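Local coordinates for protein putative solute-binding component of ABC transporter (Clostridium phytofermentans, PDB 4YS6) that probably serves as the sugar-capturing component of an ABC importer and binds beta-D-glucopyranose, at residues Gln112-Gly117 and Ser130-Tyr135; Phe139-Val144 and Lys320-Gly325. One frame throughout, in Å; residues are numbered along the deposited sequence.

In the fold
Both contacts illustrate how a periplasmic-binding-protein domain packs its loops against helices that flank or follow the strands of its mixed sheet. In interaction 1 the end of helix 107-115 meets the loop that leads into strand 135-139; the same strand then runs into helix 141-155, where interaction 2 begins, so the two follow one another in series along the chain. Their centres are about 20 Å apart. Interaction 1 sits near the periphery, whereas in interaction 2 the side chain of Asn141 is about 5 Å from the bound beta-D-glucopyranose. The loop before strand 331-339 links them directly: ND2 of Asn324, in interaction 2, reaches O of Ser130, in interaction 1, at 3.0 Å, probably a hydrogen bond.

Interaction 1 of 2, residues Gln112-Gly117 and Ser130-Tyr135; sequences QAKKKG and SDAVSY
Lys114 reaches from the last turn of helix 107-115 to Asp131, and its ammonium group serves two acceptors of unequal strength. NZ donates to the backbone carbonyl, Asp131 O, at 2.9 Å, coming from above the carbonyl plane, about 49° out of it. The carboxylate of the same residue adds a long salt bridge, Lys114 NZ to Asp131 OD1 at 3.9 Å. The lysine chain is extended until its last torsion, chi4 71°, where it bends and turns NZ to the carbonyl. Before that bend the two side chains cross at about a right angle, with Lys114 CD 3.4 Å from Asp131 OD1. Asp131 has its CG between its own backbone N and carbonyl carbon (chi1 59°), which brings OD1 close to the lysine methylenes.

This is a helix-to-loop contact within the alpha/beta arrangement of a periplasmic binding protein: helix 107-115 precedes strand 119-123, and the loop joins that strand to its parallel neighbour 135-139. Nearer the backbones, Lys114 CB rests on Ala132 CB at 3.9 Å, and the alanine methyl also packs on Leu110 of helix 107-115.

Within the loop, Ser130 OG accepts from Ala132 N at 3.0 Å, forming an ST turn. Ser134 OG, by contrast, finds its partner in the adjoining strand, where it is bonded to Val120 N. On the helix side a Schellman motif closes the last turn, with Gly117 at positive phi and Gly117 N bonded to Lys114 O at 3.0 Å.

Interaction 2 of 2, residues Phe139-Val144 and Lys320-Gly325; sequences FDNYMV and KSYDNG
Asn141 and Tyr322 meet where helix 141-155 starts, directly after a strand of the mixed sheet in this periplasmic-binding-protein fold. The tight part is small and centred on the phenol oxygen: Asn141 ND2 donates to Tyr322 OH at 3.0 Å, the N-H...O angle being 147°, and Asn141 CB lies 3.5 Å from the same oxygen. With CG anti to its carbonyl carbon (chi1 -59°), Asn141 presents ND2 to the phenol, which sits somewhat tilted from the amide plane; amide and ring planes stand 82° apart. The same ND2 also bonds to Thr138 OG1. The tyrosine ring is stacked with Phe181 and meets Tyr136 edge-to-face, and both residues are buried.

Away from the phenol the contact is loose. The nearest CA atoms, those of Tyr142 and Ser321, are 9.3 Å apart. Tyr142 is exposed; its ring swings off from the loop, and its hydroxyl bonds to Asp188. Asp140, the N-cap, accepts from the backbone N of Met143, a selenomethionine, through OD1. A water is the second partner of Tyr322 OH, hydrogen-bonded at 2.7 Å; it accepts from Tyr142 N at 3.1 Å and donates to Asp140 OD1 at 2.7 Å.

Interaction 1 of 2, residues Gln112-Gly117 and Ser130-Tyr135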
# COMPACT_ATOMS: atom_id res chain seq x y z
N GLN A 112 -25.99 -2.00 -6.56
CA GLN A 112 -26.71 -0.98 -7.34
C GLN A 112 -26.03 -0.75 -8.70
O GLN A 112 -26.68 -0.66 -9.74
CB GLN A 112 -26.77 0.33 -6.53
CG GLN A 112 -27.49 1.45 -7.21
CD GLN A 112 -27.49 2.72 -6.38
OE1 GLN A 112 -27.13 2.71 -5.20
NE2 GLN A 112 -27.90 3.82 -7.00
N ALA A 113 -24.71 -0.70 -8.69
CA ALA A 113 -23.97 -0.51 -9.94
C ALA A 113 -24.16 -1.70 -10.86
O ALA A 113 -24.42 -1.53 -12.04
CB ALA A 113 -22.51 -0.30 -9.64
N LYS A 114 -24.05 -2.89 -10.29
CA LYS A 114 -24.22 -4.13 -11.03
C LYS A 114 -25.60 -4.20 -11.68
O LYS A 114 -25.73 -4.53 -12.85
CB LYS A 114 -23.99 -5.33 -10.12
CG LYS A 114 -24.02 -6.67 -10.80
CD LYS A 114 -23.93 -7.78 -9.76
CE LYS A 114 -23.94 -9.16 -10.38
NZ LYS A 114 -22.66 -9.43 -11.10
N LYS A 115 -26.64 -3.84 -10.92
CA LYS A 115 -28.00 -3.82 -11.45
C LYS A 115 -28.13 -2.92 -12.66
O LYS A 115 -28.88 -3.22 -13.59
CB LYS A 115 -28.97 -3.37 -10.35
CG LYS A 115 -30.41 -3.19 -10.80
CD LYS A 115 -31.09 -4.52 -11.11
CE LYS A 115 -32.61 -4.38 -11.14
NZ LYS A 115 -33.26 -5.64 -11.57
N LYS A 116 -27.39 -1.81 -12.65
CA LYS A 116 -27.44 -0.82 -13.73
C LYS A 116 -26.47 -1.12 -14.88
O LYS A 116 -26.37 -0.35 -15.83
CB LYS A 116 -27.15 0.57 -13.17
CG LYS A 116 -28.21 1.07 -12.20
CD LYS A 116 -28.02 2.54 -11.90
CE LYS A 116 -28.78 2.96 -10.64
NZ LYS A 116 -30.26 2.84 -10.75
N GLY A 117 -25.75 -2.24 -14.80
CA GLY A 117 -24.78 -2.61 -15.81
C GLY A 117 -23.50 -1.79 -15.80
O GLY A 117 -22.79 -1.72 -16.79
N SER A 130 -18.03 -9.36 -2.99
CA SER A 130 -18.97 -8.79 -3.94
C SER A 130 -18.84 -9.46 -5.27
O SER A 130 -17.73 -9.67 -5.73
CB SER A 130 -18.71 -7.29 -4.12
OG SER A 130 -19.54 -6.77 -5.15
N ASP A 131 -19.96 -9.80 -5.90
CA ASP A 131 -19.93 -10.33 -7.26
C ASP A 131 -19.99 -9.23 -8.33
O ASP A 131 -20.18 -9.52 -9.51
CB ASP A 131 -21.07 -11.33 -7.46
CG ASP A 131 -22.45 -10.73 -7.24
OD1 ASP A 131 -22.57 -9.49 -7.22
OD2 ASP A 131 -23.42 -11.52 -7.09
N ALA A 132 -19.82 -7.99 -7.92
CA ALA A 132 -19.93 -6.85 -8.81
C ALA A 132 -18.59 -6.36 -9.35
O ALA A 132 -18.56 -5.39 -10.12
CB ALA A 132 -20.64 -5.69 -8.10
N VAL A 133 -17.49 -7.00 -8.94
CA VAL A 133 -16.15 -6.52 -9.29
C VAL A 133 -15.72 -7.17 -10.61
O VAL A 133 -15.69 -8.41 -10.72
CB VAL A 133 -15.13 -6.85 -8.19
CG1 VAL A 133 -13.74 -6.29 -8.56
CG2 VAL A 133 -15.59 -6.28 -6.83
N SER A 134 -15.42 -6.34 -11.61
CA SER A 134 -15.11 -6.81 -12.96
C SER A 134 -13.63 -7.18 -13.09
O SER A 134 -13.27 -8.25 -13.60
CB SER A 134 -15.47 -5.74 -14.00
OG SER A 134 -16.81 -5.27 -13.85
N TYR A 135 -12.80 -6.24 -12.66
CA TYR A 135 -11.35 -6.30 -12.80
C TYR A 135 -10.67 -5.68 -11.61
O TYR A 135 -11.26 -4.91 -10.85
CB TYR A 135 -10.86 -5.58 -14.07
CG TYR A 135 -11.39 -6.21 -15.34
CD1 TYR A 135 -10.80 -7.35 -15.89
CD2 TYR A 135 -12.50 -5.68 -15.97
CE1 TYR A 135 -11.34 -7.94 -17.02
CE2 TYR A 135 -13.02 -6.27 -17.10
CZ TYR A 135 -12.45 -7.38 -17.61
OH TYR A 135 -12.98 -7.93 -18.74

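Interaction 2 of 2, residues Phe139-Val144 and Lys320-Gly325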
# COMPACT_ATOMS: atom_id res chain seq x y z
N PHE A 139 -0.31 -3.40 -7.91
CA PHE A 139 1.06 -3.88 -7.99
C PHE A 139 1.09 -5.27 -7.39
O PHE A 139 0.13 -5.73 -6.76
CB PHE A 139 2.02 -2.90 -7.28
CG PHE A 139 2.16 -1.61 -8.01
CD1 PHE A 139 1.21 -0.62 -7.85
CD2 PHE A 139 3.21 -1.40 -8.88
CE1 PHE A 139 1.30 0.57 -8.57
CE2 PHE A 139 3.29 -0.20 -9.59
CZ PHE A 139 2.33 0.76 -9.44
N ASP A 140 2.17 -6.00 -7.63
CA ASP A 140 2.28 -7.35 -7.08
C ASP A 140 2.55 -7.26 -5.59
O ASP A 140 3.71 -7.13 -5.14
CB ASP A 140 3.38 -8.10 -7.82
CG ASP A 140 3.45 -9.56 -7.44
OD1 ASP A 140 2.94 -9.96 -6.38
OD2 ASP A 140 4.03 -10.31 -8.23
N ASN A 141 1.47 -7.27 -4.81
CA ASN A 141 1.57 -6.97 -3.39
C ASN A 141 2.31 -8.04 -2.59
O ASN A 141 3.05 -7.71 -1.67
CB ASN A 141 0.17 -6.75 -2.83
CG ASN A 141 -0.54 -5.64 -3.53
OD1 ASN A 141 -0.08 -4.51 -3.51
ND2 ASN A 141 -1.62 -5.96 -4.24
N TYR A 142 2.16 -9.30 -2.97
CA TYR A 142 2.92 -10.36 -2.30
C TYR A 142 4.42 -10.13 -2.52
O TYR A 142 5.21 -10.26 -1.59
CB TYR A 142 2.49 -11.72 -2.82
CG TYR A 142 3.21 -12.84 -2.14
CD1 TYR A 142 2.77 -13.33 -0.92
CD2 TYR A 142 4.33 -13.41 -2.72
CE1 TYR A 142 3.44 -14.36 -0.29
CE2 TYR A 142 4.99 -14.44 -2.10
CZ TYR A 142 4.55 -14.90 -0.89
OH TYR A 142 5.25 -15.93 -0.30
N MSE A 143 4.80 -9.73 -3.72
CA MSE A 143 6.22 -9.51 -4.04
C MSE A 143 6.76 -8.31 -3.25
O MSE A 143 7.93 -8.31 -2.83
CB MSE A 143 6.42 -9.31 -5.55
CG MSE A 143 7.82 -8.98 -5.88
SE MSE A 143 7.94 -8.68 -7.84
CE MSE A 143 7.32 -10.45 -8.43
N VAL A 144 5.93 -7.29 -3.03
CA VAL A 144 6.34 -6.17 -2.20
C VAL A 144 6.76 -6.70 -0.83
O VAL A 144 7.80 -6.34 -0.31
CB VAL A 144 5.21 -5.11 -2.02
CG1 VAL A 144 5.57 -4.10 -0.93
CG2 VAL A 144 4.89 -4.39 -3.33
N LYS A 320 -5.31 -15.86 -10.89
CA LYS A 320 -5.03 -16.97 -9.99
C LYS A 320 -4.67 -16.51 -8.57
O LYS A 320 -4.81 -17.28 -7.61
CB LYS A 320 -3.89 -17.82 -10.56
CG LYS A 320 -2.61 -17.04 -10.86
CD LYS A 320 -1.59 -17.88 -11.61
CE LYS A 320 -0.45 -17.02 -12.15
NZ LYS A 320 0.58 -17.82 -12.87
N SER A 321 -4.22 -15.26 -8.41
CA SER A 321 -3.70 -14.81 -7.12
C SER A 321 -4.72 -14.18 -6.21
O SER A 321 -4.59 -14.24 -4.98
CB SER A 321 -2.56 -13.80 -7.31
OG SER A 321 -1.43 -14.40 -7.92
N TYR A 322 -5.73 -13.54 -6.79
CA TYR A 322 -6.65 -12.71 -6.01
C TYR A 322 -8.07 -13.23 -6.07
O TYR A 322 -8.79 -13.05 -7.05
CB TYR A 322 -6.56 -11.27 -6.49
CG TYR A 322 -5.27 -10.62 -6.05
CD1 TYR A 322 -5.10 -10.18 -4.73
CD2 TYR A 322 -4.20 -10.47 -6.92
CE1 TYR A 322 -3.92 -9.60 -4.32
CE2 TYR A 322 -3.02 -9.88 -6.50
CZ TYR A 322 -2.88 -9.46 -5.21
OH TYR A 322 -1.69 -8.89 -4.82
N ASP A 323 -8.46 -13.89 -4.99
CA ASP A 323 -9.83 -14.34 -4.76
C ASP A 323 -10.46 -13.34 -3.83
O ASP A 323 -9.94 -13.10 -2.73
CB ASP A 323 -9.82 -15.75 -4.17
CG ASP A 323 -11.21 -16.35 -4.02
OD1 ASP A 323 -12.18 -15.63 -3.67
OD2 ASP A 323 -11.34 -17.57 -4.24
N ASN A 324 -11.55 -12.70 -4.23
CA ASN A 324 -12.11 -11.66 -3.39
C ASN A 324 -13.16 -12.17 -2.41
O ASN A 324 -13.84 -11.39 -1.75
CB ASN A 324 -12.69 -10.52 -4.25
CG ASN A 324 -14.10 -10.79 -4.73
OD1 ASN A 324 -14.51 -11.94 -4.97
ND2 ASN A 324 -14.85 -9.70 -4.92
N GLY A 325 -13.30 -13.48 -2.31
CA GLY A 325 -14.31 -14.07 -1.44
C GLY A 325 -15.50 -14.60 -2.23
O GLY A 325 -16.13 -15.57 -1.84
O HOH W 1 0.48 -10.35 -5.31